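Long-range contact in glycosyl hydrolase (Rhizobium leguminosarum bv. trifolii, PDB 5NDX), which probably hydrolyses O-glycosidic bonds as a family 39 glycoside hydrolase, a bacterial orthologue of human alpha-L-iduronidase: residues 233-245 with 287-299. The protein carries 2 engineered substitutions. Residues are numbered along the deposited sequence; the frame is centred on the assembly and turned at random.
With SO4 (sulfate ion), chain E.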
ATOM      1  N   PRO A 233      -8.388  16.334  -8.016  1.00 34.13           N
ATOM      2  CA  PRO A 233      -9.010  15.571  -6.898  1.00 34.91           C
ATOM      3  C   PRO A 233      -9.662  16.453  -5.813  1.00 35.90           C
ATOM      4  O   PRO A 233      -9.092  17.457  -5.442  1.00 38.67           O
ATOM      5  CB  PRO A 233      -7.823  14.809  -6.284  1.00 34.18           C
ATOM      6  CG  PRO A 233      -6.860  14.641  -7.433  1.00 34.08           C
ATOM      7  CD  PRO A 233      -6.987  15.936  -8.234  1.00 33.65           C
ATOM      8  N   LYS A 234     -10.853  16.098  -5.350  1.00 36.33           N
ATOM      9  CA  LYS A 234     -11.526  16.775  -4.218  1.00 39.34           C
ATOM     10  C   LYS A 234     -11.434  15.844  -2.990  1.00 35.50           C
ATOM     11  O   LYS A 234     -12.304  15.018  -2.770  1.00 34.91           O
ATOM     12  CB  LYS A 234     -13.029  17.054  -4.545  1.00 45.19           C
ATOM     13  CG  LYS A 234     -13.299  18.288  -5.406  1.00 52.54           C
ATOM     14  CD  LYS A 234     -12.295  18.393  -6.556  1.00 61.86           C
ATOM     15  CE  LYS A 234     -12.594  19.389  -7.709  1.00 65.24           C
ATOM     16  NZ  LYS A 234     -12.905  18.611  -8.962  1.00 62.28           N
ATOM     17  N   THR A 235     -10.353  15.940  -2.250  1.00 34.62           N
ATOM     18  CA  THR A 235     -10.047  14.918  -1.259  1.00 34.73           C
ATOM     19  C   THR A 235     -11.034  14.965  -0.083  1.00 34.15           C
ATOM     20  O   THR A 235     -11.484  13.906   0.382  1.00 32.20           O
ATOM     21  CB  THR A 235      -8.591  14.986  -0.776  1.00 33.44           C
ATOM     22  OG1 THR A 235      -8.290  16.308  -0.327  1.00 33.48           O
ATOM     23  CG2 THR A 235      -7.650  14.649  -1.881  1.00 34.56           C
ATOM     24  N   ASN A 236     -11.342  16.155   0.412  1.00 34.94           N
ATOM     25  CA  ASN A 236     -12.309  16.273   1.510  1.00 37.95           C
ATOM     26  C   ASN A 236     -13.685  15.714   1.170  1.00 38.39           C
ATOM     27  O   ASN A 236     -14.389  15.215   2.090  1.00 37.80           O
ATOM     28  CB  ASN A 236     -12.397  17.711   2.081  1.00 40.22           C
ATOM     29  CG  ASN A 236     -11.390  17.967   3.250  1.00 43.21           C
ATOM     30  OD1 ASN A 236     -10.661  18.972   3.253  1.00 49.94           O
ATOM     31  ND2 ASN A 236     -11.360  17.103   4.218  1.00 40.06           N
ATOM     32  N   ALA A 237     -14.053  15.688  -0.120  1.00 36.88           N
ATOM     33  CA  ALA A 237     -15.356  15.137  -0.482  1.00 38.48           C
ATOM     34  C   ALA A 237     -15.415  13.622  -0.340  1.00 37.50           C
ATOM     35  O   ALA A 237     -16.495  13.046  -0.217  1.00 36.84           O
ATOM     36  CB  ALA A 237     -15.784  15.585  -1.882  1.00 39.69           C
ATOM     37  N   ILE A 238     -14.262  12.964  -0.366  1.00 35.38           N
ATOM     38  CA  ILE A 238     -14.219  11.536  -0.101  1.00 35.09           C
ATOM     39  C   ILE A 238     -14.747  11.281   1.309  1.00 35.23           C
ATOM     40  O   ILE A 238     -15.596  10.441   1.507  1.00 36.07           O
ATOM     41  CB  ILE A 238     -12.802  10.943  -0.258  1.00 34.14           C
ATOM     42  CG1 ILE A 238     -12.342  11.027  -1.727  1.00 34.37           C
ATOM     43  CG2 ILE A 238     -12.763   9.498   0.236  1.00 34.43           C
ATOM     44  CD1 ILE A 238     -10.840  10.756  -1.915  1.00 35.11           C
ATOM     45  N   VAL A 239     -14.229  12.016   2.274  1.00 36.98           N
ATOM     46  CA  VAL A 239     -14.707  11.952   3.647  1.00 36.63           C
ATOM     47  C   VAL A 239     -16.186  12.425   3.756  1.00 38.00           C
ATOM     48  O   VAL A 239     -16.967  11.823   4.492  1.00 36.94           O
ATOM     49  CB  VAL A 239     -13.832  12.789   4.577  1.00 35.93           C
ATOM     50  CG1 VAL A 239     -14.520  12.983   5.933  1.00 35.58           C
ATOM     51  CG2 VAL A 239     -12.492  12.107   4.746  1.00 35.45           C
ATOM     52  N   ASP A 240     -16.559  13.469   3.029  1.00 37.85           N
ATOM     53  CA  ASP A 240     -17.950  13.947   3.056  1.00 39.98           C
ATOM     54  C   ASP A 240     -18.906  12.850   2.593  1.00 39.21           C
ATOM     55  O   ASP A 240     -19.925  12.592   3.261  1.00 39.12           O
ATOM     56  CB  ASP A 240     -18.163  15.200   2.189  1.00 41.62           C
ATOM     57  CG  ASP A 240     -17.352  16.383   2.662  1.00 43.84           C
ATOM     58  OD1 ASP A 240     -16.944  16.416   3.842  1.00 45.95           O
ATOM     59  OD2 ASP A 240     -17.089  17.278   1.835  1.00 48.23           O
ATOM     60  N   ARG A 241     -18.593  12.196   1.478  1.00 36.34           N
ATOM     61  CA  ARG A 241     -19.496  11.164   1.000  1.00 38.23           C
ATOM     62  C   ARG A 241     -19.530   9.950   1.912  1.00 39.55           C
ATOM     63  O   ARG A 241     -20.585   9.341   2.059  1.00 41.53           O
ATOM     64  CB  ARG A 241     -19.258  10.798  -0.465  1.00 38.71           C
ATOM     65  CG  ARG A 241     -19.518  11.988  -1.424  1.00 40.98           C
ATOM     66  CD  ARG A 241     -19.581  11.498  -2.861  1.00 41.94           C
ATOM     67  NE  ARG A 241     -18.387  10.729  -3.182  1.00 41.23           N
ATOM     68  CZ  ARG A 241     -17.224  11.267  -3.512  1.00 41.98           C
ATOM     69  NH1 ARG A 241     -17.097  12.582  -3.604  1.00 42.14           N
ATOM     70  NH2 ARG A 241     -16.180  10.469  -3.776  1.00 44.16           N
ATOM     71  N   THR A 242     -18.408   9.619   2.553  1.00 38.22           N
ATOM     72  CA  THR A 242     -18.363   8.511   3.511  1.00 38.71           C
ATOM     73  C   THR A 242     -19.267   8.792   4.721  1.00 38.95           C
ATOM     74  O   THR A 242     -19.989   7.903   5.184  1.00 38.56           O
ATOM     75  CB  THR A 242     -16.903   8.205   3.951  1.00 36.99           C
ATOM     76  OG1 THR A 242     -16.123   7.951   2.774  1.00 36.56           O
ATOM     77  CG2 THR A 242     -16.836   6.986   4.890  1.00 36.20           C
ATOM     78  N   LEU A 243     -19.220  10.019   5.217  1.00 39.85           N
ATOM     79  CA  LEU A 243     -20.045  10.433   6.340  1.00 42.60           C
ATOM     80  C   LEU A 243     -21.536  10.524   5.952  1.00 45.21           C
ATOM     81  O   LEU A 243     -22.386  10.263   6.789  1.00 43.30           O
ATOM     82  CB  LEU A 243     -19.555  11.747   6.938  1.00 42.36           C
ATOM     83  CG  LEU A 243     -18.213  11.685   7.671  1.00 43.33           C
ATOM     84  CD1 LEU A 243     -17.833  13.072   8.160  1.00 43.78           C
ATOM     85  CD2 LEU A 243     -18.254  10.709   8.820  1.00 43.76           C
ATOM     86  N   LEU A 244     -21.825  10.853   4.691  1.00 45.27           N
ATOM     87  CA  LEU A 244     -23.190  10.815   4.167  1.00 46.60           C
ATOM     88  C   LEU A 244     -23.717   9.402   4.226  1.00 45.04           C
ATOM     89  O   LEU A 244     -24.861   9.177   4.575  1.00 42.06           O
ATOM     90  CB  LEU A 244     -23.236  11.290   2.718  1.00 48.10           C
ATOM     91  CG  LEU A 244     -24.592  11.652   2.152  1.00 53.51           C
ATOM     92  CD1 LEU A 244     -25.076  12.934   2.819  1.00 56.51           C
ATOM     93  CD2 LEU A 244     -24.470  11.889   0.648  1.00 55.99           C
ATOM     94  N   VAL A 245     -22.887   8.443   3.856  1.00 44.97           N
ATOM     95  CA  VAL A 245     -23.297   7.017   3.884  1.00 45.05           C
ATOM     96  C   VAL A 245     -23.548   6.600   5.329  1.00 44.22           C
ATOM     97  O   VAL A 245     -24.553   5.947   5.661  1.00 43.32           O
ATOM     98  CB  VAL A 245     -22.251   6.102   3.205  1.00 44.31           C
ATOM     99  CG1 VAL A 245     -22.580   4.622   3.362  1.00 45.19           C
ATOM    100  CG2 VAL A 245     -22.118   6.459   1.736  1.00 45.21           C
ATOM    101  N   ILE A 287      -0.761  13.730  -1.659  1.00 28.42           N
ATOM    102  CA  ILE A 287      -2.200  13.539  -1.705  1.00 29.87           C
ATOM    103  C   ILE A 287      -2.663  12.258  -1.024  1.00 29.55           C
ATOM    104  O   ILE A 287      -3.709  12.249  -0.387  1.00 29.86           O
ATOM    105  CB  ILE A 287      -2.737  13.668  -3.167  1.00 30.83           C
ATOM    106  CG1 ILE A 287      -4.144  14.264  -3.150  1.00 34.04           C
ATOM    107  CG2 ILE A 287      -2.852  12.348  -3.851  1.00 31.70           C
ATOM    108  CD1 ILE A 287      -4.117  15.763  -2.844  1.00 34.85           C
ATOM    109  N   ILE A 288      -1.927  11.154  -1.160  1.00 29.71           N
ATOM    110  CA  ILE A 288      -2.231   9.933  -0.361  1.00 28.62           C
ATOM    111  C   ILE A 288      -2.193  10.230   1.148  1.00 30.03           C
ATOM    112  O   ILE A 288      -3.103   9.848   1.918  1.00 28.55           O
ATOM    113  CB  ILE A 288      -1.213   8.820  -0.688  1.00 31.67           C
ATOM    114  CG1 ILE A 288      -1.479   8.254  -2.117  1.00 32.39           C
ATOM    115  CG2 ILE A 288      -1.297   7.647   0.292  1.00 32.65           C
ATOM    116  CD1 ILE A 288      -0.330   7.445  -2.708  1.00 30.92           C
ATOM    117  N   ALA A 289      -1.138  10.940   1.587  1.00 28.92           N
ATOM    118  CA  ALA A 289      -1.022  11.262   2.972  1.00 28.98           C
ATOM    119  C   ALA A 289      -2.132  12.237   3.429  1.00 30.15           C
ATOM    120  O   ALA A 289      -2.674  12.115   4.547  1.00 30.26           O
ATOM    121  CB  ALA A 289       0.368  11.779   3.299  1.00 27.60           C
ATOM    122  N   ARG A 290      -2.471  13.187   2.566  1.00 30.49           N
ATOM    123  CA  ARG A 290      -3.504  14.134   2.858  1.00 31.70           C
ATOM    124  C   ARG A 290      -4.871  13.467   3.038  1.00 30.82           C
ATOM    125  O   ARG A 290      -5.596  13.797   3.968  1.00 31.46           O
ATOM    126  CB  ARG A 290      -3.549  15.215   1.780  1.00 33.98           C
ATOM    127  CG  ARG A 290      -4.790  16.047   1.751  1.00 36.63           C
ATOM    128  CD  ARG A 290      -4.560  17.234   0.853  1.00 41.46           C
ATOM    129  NE  ARG A 290      -5.769  17.970   0.588  1.00 47.02           N
ATOM    130  CZ  ARG A 290      -6.120  19.147   1.101  1.00 48.62           C
ATOM    131  NH1 ARG A 290      -5.397  19.798   1.963  1.00 49.71           N
ATOM    132  NH2 ARG A 290      -7.282  19.647   0.758  1.00 56.24           N
ATOM    133  N   ILE A 291      -5.210  12.555   2.155  1.00 30.62           N
ATOM    134  CA  ILE A 291      -6.433  11.750   2.278  1.00 31.75           C
ATOM    135  C   ILE A 291      -6.470  10.949   3.611  1.00 32.23           C
ATOM    136  O   ILE A 291      -7.480  10.941   4.358  1.00 29.89           O
ATOM    137  CB  ILE A 291      -6.569  10.829   1.094  1.00 31.75           C
ATOM    138  CG1 ILE A 291      -6.987  11.642  -0.141  1.00 32.42           C
ATOM    139  CG2 ILE A 291      -7.588   9.726   1.330  1.00 33.29           C
ATOM    140  CD1 ILE A 291      -6.737  10.916  -1.435  1.00 31.68           C
ATOM    141  N   ILE A 292      -5.348  10.326   3.927  1.00 31.72           N
ATOM    142  CA  ILE A 292      -5.212   9.637   5.191  1.00 30.84           C
ATOM    143  C   ILE A 292      -5.415  10.566   6.373  1.00 32.25           C
ATOM    144  O   ILE A 292      -6.205  10.258   7.296  1.00 30.88           O
ATOM    145  CB  ILE A 292      -3.868   8.887   5.264  1.00 31.00           C
ATOM    146  CG1 ILE A 292      -3.962   7.651   4.335  1.00 30.91           C
ATOM    147  CG2 ILE A 292      -3.511   8.551   6.714  1.00 31.03           C
ATOM    148  CD1 ILE A 292      -2.632   7.037   3.919  1.00 32.21           C
ATOM    149  N   GLU A 293      -4.734  11.717   6.365  1.00 32.70           N
ATOM    150  CA  GLU A 293      -4.845  12.602   7.506  1.00 32.19           C
ATOM    151  C   GLU A 293      -6.281  13.135   7.694  1.00 33.84           C
ATOM    152  O   GLU A 293      -6.750  13.290   8.832  1.00 33.68           O
ATOM    153  CB  GLU A 293      -3.826  13.729   7.412  1.00 33.99           C
ATOM    154  CG  GLU A 293      -3.755  14.607   8.644  1.00 34.50           C
ATOM    155  CD  GLU A 293      -4.753  15.761   8.682  1.00 37.07           C
ATOM    156  OE1 GLU A 293      -5.358  16.115   7.653  1.00 35.73           O
ATOM    157  OE2 GLU A 293      -4.874  16.352   9.786  1.00 39.34           O
ATOM    158  N   GLN A 294      -6.965  13.422   6.594  1.00 32.18           N
ATOM    159  CA  GLN A 294      -8.353  13.834   6.647  1.00 33.55           C
ATOM    160  C   GLN A 294      -9.266  12.753   7.267  1.00 34.05           C
ATOM    161  O   GLN A 294     -10.172  13.068   8.049  1.00 32.80           O
ATOM    162  CB  GLN A 294      -8.883  14.189   5.247  1.00 34.49           C
ATOM    163  CG  GLN A 294      -8.333  15.479   4.667  1.00 34.92           C
ATOM    164  CD  GLN A 294      -8.564  15.593   3.157  1.00 36.13           C
ATOM    165  OE1 GLN A 294      -8.905  14.645   2.480  1.00 38.29           O
ATOM    166  NE2 GLN A 294      -8.300  16.735   2.632  1.00 39.68           N
ATOM    167  N   HIS A 295      -9.070  11.501   6.888  1.00 32.44           N
ATOM    168  CA  HIS A 295      -9.833  10.428   7.507  1.00 32.82           C
ATOM    169  C   HIS A 295      -9.532  10.330   9.018  1.00 34.80           C
ATOM    170  O   HIS A 295     -10.444  10.149   9.827  1.00 33.24           O
ATOM    171  CB  HIS A 295      -9.551   9.087   6.822  1.00 33.03           C
ATOM    172  CG  HIS A 295     -10.301   8.909   5.556  1.00 32.93           C
ATOM    173  ND1 HIS A 295      -9.936   9.542   4.388  1.00 33.12           N
ATOM    174  CD2 HIS A 295     -11.403   8.166   5.266  1.00 33.18           C
ATOM    175  CE1 HIS A 295     -10.798   9.218   3.435  1.00 33.56           C
ATOM    176  NE2 HIS A 295     -11.691   8.378   3.941  1.00 33.36           N
ATOM    177  N   ASP A 296      -8.266  10.454   9.392  1.00 32.66           N
ATOM    178  CA  ASP A 296      -7.896  10.391  10.790  1.00 34.50           C
ATOM    179  C   ASP A 296      -8.522  11.556  11.599  1.00 34.80           C
ATOM    180  O   ASP A 296      -9.118  11.327  12.659  1.00 35.51           O
ATOM    181  CB  ASP A 296      -6.375  10.374  10.966  1.00 34.24           C
ATOM    182  CG  ASP A 296      -5.960  10.096  12.407  1.00 36.62           C
ATOM    183  OD1 ASP A 296      -6.207   8.993  12.961  1.00 36.62           O
ATOM    184  OD2 ASP A 296      -5.367  10.995  12.974  1.00 39.32           O
ATOM    185  N   ARG A 297      -8.403  12.768  11.089  1.00 32.91           N
ATOM    186  CA  ARG A 297      -8.845  13.946  11.804  1.00 34.62           C
ATOM    187  C   ARG A 297     -10.394  14.134  11.784  1.00 35.48           C
ATOM    188  O   ARG A 297     -10.964  14.559  12.765  1.00 35.83           O
ATOM    189  CB  ARG A 297      -8.144  15.162  11.246  1.00 36.41           C
ATOM    190  CG  ARG A 297      -8.621  16.508  11.817  1.00 38.81           C
ATOM    191  CD  ARG A 297      -7.736  17.657  11.381  1.00 38.35           C
ATOM    192  NE  ARG A 297      -7.399  17.543   9.945  1.00 39.27           N
ATOM    193  CZ  ARG A 297      -8.174  17.912   8.928  1.00 39.38           C
ATOM    194  NH1 ARG A 297      -9.327  18.532   9.132  1.00 39.39           N
ATOM    195  NH2 ARG A 297      -7.769  17.692   7.693  1.00 38.80           N
ATOM    196  N   ARG A 298     -11.054  13.818  10.693  1.00 35.36           N
ATOM    197  CA  ARG A 298     -12.479  14.102  10.517  1.00 36.57           C
ATOM    198  C   ARG A 298     -13.390  12.915  10.791  1.00 39.57           C
ATOM    199  O   ARG A 298     -14.593  13.117  11.027  1.00 41.01           O
ATOM    200  CB  ARG A 298     -12.757  14.619   9.094  1.00 37.40           C
ATOM    201  CG  ARG A 298     -12.036  15.931   8.788  1.00 38.38           C
ATOM    202  CD  ARG A 298     -12.370  16.520   7.396  1.00 39.07           C
ATOM    203  NE  ARG A 298     -13.810  16.693   7.296  1.00 39.37           N
ATOM    204  CZ  ARG A 298     -14.556  16.621   6.197  1.00 39.98           C
ATOM    205  NH1 ARG A 298     -14.047  16.444   4.993  1.00 39.85           N
ATOM    206  NH2 ARG A 298     -15.861  16.693   6.308  1.00 41.99           N
ATOM    207  N   ILE A 299     -12.869  11.678  10.708  1.00 36.97           N
ATOM    208  CA  ILE A 299     -13.698  10.524  10.965  1.00 37.11           C
ATOM    209  C   ILE A 299     -13.295   9.806  12.283  1.00 39.23           C
ATOM    210  O   ILE A 299     -14.144   9.607  13.161  1.00 36.54           O
ATOM    211  CB  ILE A 299     -13.773   9.545   9.779  1.00 37.09           C
ATOM    212  CG1 ILE A 299     -14.268  10.263   8.521  1.00 38.19           C
ATOM    213  CG2 ILE A 299     -14.785   8.437  10.086  1.00 37.91           C
ATOM    214  CD1 ILE A 299     -14.385   9.364   7.288  1.00 38.22           C
TER
HETATM  215  S   SO4 E 704     -11.045  19.613  12.300  1.00126.32           S
HETATM  216  O1  SO4 E 704     -10.345  20.901  12.113  1.00125.60           O
HETATM  217  O2  SO4 E 704     -10.407  18.871  13.418  1.00120.82           O
HETATM  218  O3  SO4 E 704     -12.472  19.870  12.612  1.00140.70           O
HETATM  219  O4  SO4 E 704     -10.994  18.838  11.044  1.00125.59           O
HETATM  220  O   HOH W   1     -10.118  12.224   1.987  1.00 39.69           O
HETATM  221  O   HOH W   2     -13.586   6.815   2.694  1.00 34.81           O
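Two neighbouring helices on the outer layer of a TIM barrel, 235-252 and 282-300, pack here through Thr-235 and Val-239, each a knob in a hole of four residues. The segment axes run 37° from parallel and approach to 9.4 Å, a spacing that suits small beta-branched knobs. Thr-235 divides its two branches: methyl CG2 lies against CG1 of Ile-291 at 3.5 Å, while OG1, held between its own backbone N and carbonyl carbon (chi1 53°), accepts a bond from Gln-294 NE2 (3.0 Å), nearly in the amide plane. Asp-416, outside both helices, hydrogen-bonds this hydroxyl and pairs with Arg-290. A water donates to both Thr-235 O and Gln-294 OE1, satisfying two acceptors that face each other.

One turn on, the fork of Val-239 serves two flat groups. CG2 makes a CH-pi contact over the His-295 ring, 3.7 Å from its centroid, and CG1 lies over the centre of the Arg-298 guanidinium. His-295 is fixed by its ND1, which donates to Ile-291 O (2.8 Å), while its NE2 meets Thr-242 OG1 through a second water. At the more exposed margin, Arg-298 bends at chi3 (56°) and directs NH2 (2.7 Å) and NH1 onto the single oxygen OD1 of Asp-240, end-on. A methionine in place of Arg-298 would probably leave Asp-240 without its cation and Val-239 CG1 without its flat cover. Beyond, Ile-299 CG1 fills in against Val-239 CG1 (3.8 Å) and Leu-243. Such side-by-side helices, linked through strand 261-263, are characteristic of successive beta-alpha units of the (beta/alpha)8 barrel.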